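Local atomic coordinates of pleckstrin homology domain-containing family M member 2 (Homo sapiens, PDB entry 3CXB), a protein that binds the Salmonella effector SifA through its pleckstrin homology domain and, as its alternative name indicates, probably links it to kinesin. Residues W92-H95 / L96-V100. Sequence-based numbering, arbitrary orientation.
Sequences WMQH and LCQAV
The backbone N of L96 reaches back one turn to the O of W92 at 2.8 Å, almost straight (175°). One residue on, C97 N bonds to M93 O at 2.9 Å, and A99 N finds H95 O at 3.0 Å, as expected of a regular alpha helix. Between them the turn is less regular: Q98 N meets Q94 O at 3.2 Å with an N-H angle of only 136°, the donor standing above the carbonyl plane.

Two apolar pairs, W92 with L96 and M93 with C97, meet one turn apart. L96 places CG beside its own backbone N (chi1 -65°), which turns the isobutyl group back toward W92; CG then lies 4.2 Å from CE3 of the indole, approaching it obliquely. M93 starts away from the following turn, but bends at chi2 and chi3 to bring its methyl CE 3.8 Å from C97 SG, at van der Waals distance. On the outer side Q98, with CG anti to its backbone N, runs extended past Q94, its NE2 passing Q94 CG at a distant 4.5 Å. H95 ND1 lies 4.4 Å from Q98 OE1, which stands oblique to the imidazole, a remote approach rather than a bond.

All of this belongs to helix 86-100, the C-terminal helix that caps one end of the beta barrel in a PH domain. W92 faces inward onto L6 of strand 2-8 and V25 and L27 of strand 21-28, with K2 in a cation-pi contact with its ring. H95 touches K2 and L27; L96 also packs on L27, while M93, L96 and C97 share C57 of strand 54-59, so the helix spans both halves of the barrel.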
loop_
_atom_site.group_PDB
_atom_site.type_symbol
_atom_site.label_atom_id
_atom_site.label_comp_id
_atom_site.label_asym_id
_atom_site.label_seq_id
_atom_site.Cartn_x
_atom_site.Cartn_y
_atom_site.Cartn_z
ATOM N N TRP B 92 4.550 6.907 -5.488
ATOM C CA TRP B 92 4.554 5.990 -4.372
ATOM C C TRP B 92 5.516 4.865 -4.671
ATOM O O TRP B 92 6.364 4.509 -3.842
ATOM C CB TRP B 92 3.159 5.413 -4.139
ATOM C CG TRP B 92 2.326 6.233 -3.197
ATOM C CD1 TRP B 92 1.163 6.905 -3.481
ATOM C CD2 TRP B 92 2.571 6.427 -1.806
ATOM N NE1 TRP B 92 0.669 7.497 -2.347
ATOM C CE2 TRP B 92 1.515 7.220 -1.303
ATOM C CE3 TRP B 92 3.579 6.006 -0.934
ATOM C CZ2 TRP B 92 1.439 7.599 0.037
ATOM C CZ3 TRP B 92 3.505 6.382 0.394
ATOM C CH2 TRP B 92 2.440 7.172 0.869
ATOM N N MET B 93 5.377 4.312 -5.871
ATOM C CA MET B 93 6.201 3.200 -6.298
ATOM C C MET B 93 7.672 3.503 -6.101
ATOM O O MET B 93 8.406 2.711 -5.514
ATOM C CB MET B 93 5.931 2.877 -7.766
ATOM C CG MET B 93 6.308 1.466 -8.171
ATOM S SD MET B 93 5.101 0.229 -7.667
ATOM C CE MET B 93 5.519 -0.092 -6.011
ATOM N N GLN B 94 8.098 4.662 -6.576
ATOM C CA GLN B 94 9.500 5.040 -6.477
ATOM C C GLN B 94 9.979 5.166 -5.036
ATOM O O GLN B 94 11.099 4.777 -4.717
ATOM C CB GLN B 94 9.715 6.350 -7.223
ATOM C CG GLN B 94 11.132 6.883 -7.210
ATOM C CD GLN B 94 11.219 8.220 -7.919
ATOM O OE1 GLN B 94 10.959 8.312 -9.120
ATOM N NE2 GLN B 94 11.572 9.271 -7.176
ATOM N N HIS B 95 9.130 5.712 -4.170
ATOM C CA HIS B 95 9.506 5.868 -2.770
ATOM C C HIS B 95 9.580 4.511 -2.082
ATOM O O HIS B 95 10.574 4.178 -1.460
ATOM C CB HIS B 95 8.510 6.779 -2.021
ATOM C CG HIS B 95 8.707 8.246 -2.277
ATOM N ND1 HIS B 95 9.931 8.870 -2.148
ATOM C CD2 HIS B 95 7.826 9.214 -2.628
ATOM C CE1 HIS B 95 9.796 10.158 -2.411
ATOM N NE2 HIS B 95 8.530 10.392 -2.704
ATOM N N LEU B 96 8.524 3.728 -2.210
ATOM C CA LEU B 96 8.474 2.419 -1.586
ATOM C C LEU B 96 9.591 1.472 -2.018
ATOM O O LEU B 96 10.163 0.765 -1.196
ATOM C CB LEU B 96 7.121 1.777 -1.872
ATOM C CG LEU B 96 5.943 2.512 -1.235
ATOM C CD1 LEU B 96 4.630 1.946 -1.737
ATOM C CD2 LEU B 96 6.060 2.384 0.276
ATOM N N CYS B 97 9.895 1.446 -3.309
ATOM C CA CYS B 97 10.940 0.565 -3.795
ATOM C C CYS B 97 12.282 1.065 -3.304
ATOM O O CYS B 97 13.218 0.286 -3.099
ATOM C CB CYS B 97 10.895 0.485 -5.321
ATOM S SG CYS B 97 9.345 -0.250 -5.942
ATOM N N GLN B 98 12.369 2.370 -3.093
ATOM C CA GLN B 98 13.598 2.962 -2.590
ATOM C C GLN B 98 13.812 2.446 -1.160
ATOM O O GLN B 98 14.889 1.969 -0.809
ATOM C CB GLN B 98 13.474 4.480 -2.600
ATOM C CG GLN B 98 14.781 5.223 -2.779
ATOM C CD GLN B 98 14.534 6.628 -3.281
ATOM O OE1 GLN B 98 14.112 7.520 -2.534
ATOM N NE2 GLN B 98 14.757 6.826 -4.569
ATOM N N ALA B 99 12.765 2.520 -0.344
ATOM C CA ALA B 99 12.827 2.051 1.035
ATOM C C ALA B 99 13.213 0.574 1.084
ATOM O O ALA B 99 13.909 0.140 1.997
ATOM C CB ALA B 99 11.483 2.256 1.725
ATOM N N VAL B 100 12.761 -0.218 0.122
ATOM C CA VAL B 100 13.138 -1.622 0.153
ATOM C C VAL B 100 14.649 -1.761 -0.034
ATOM O O VAL B 100 15.284 -2.597 0.596
ATOM C CB VAL B 100 12.425 -2.424 -0.952
ATOM C CG1 VAL B 100 12.935 -3.868 -0.965
ATOM C CG2 VAL B 100 10.945 -2.396 -0.732
#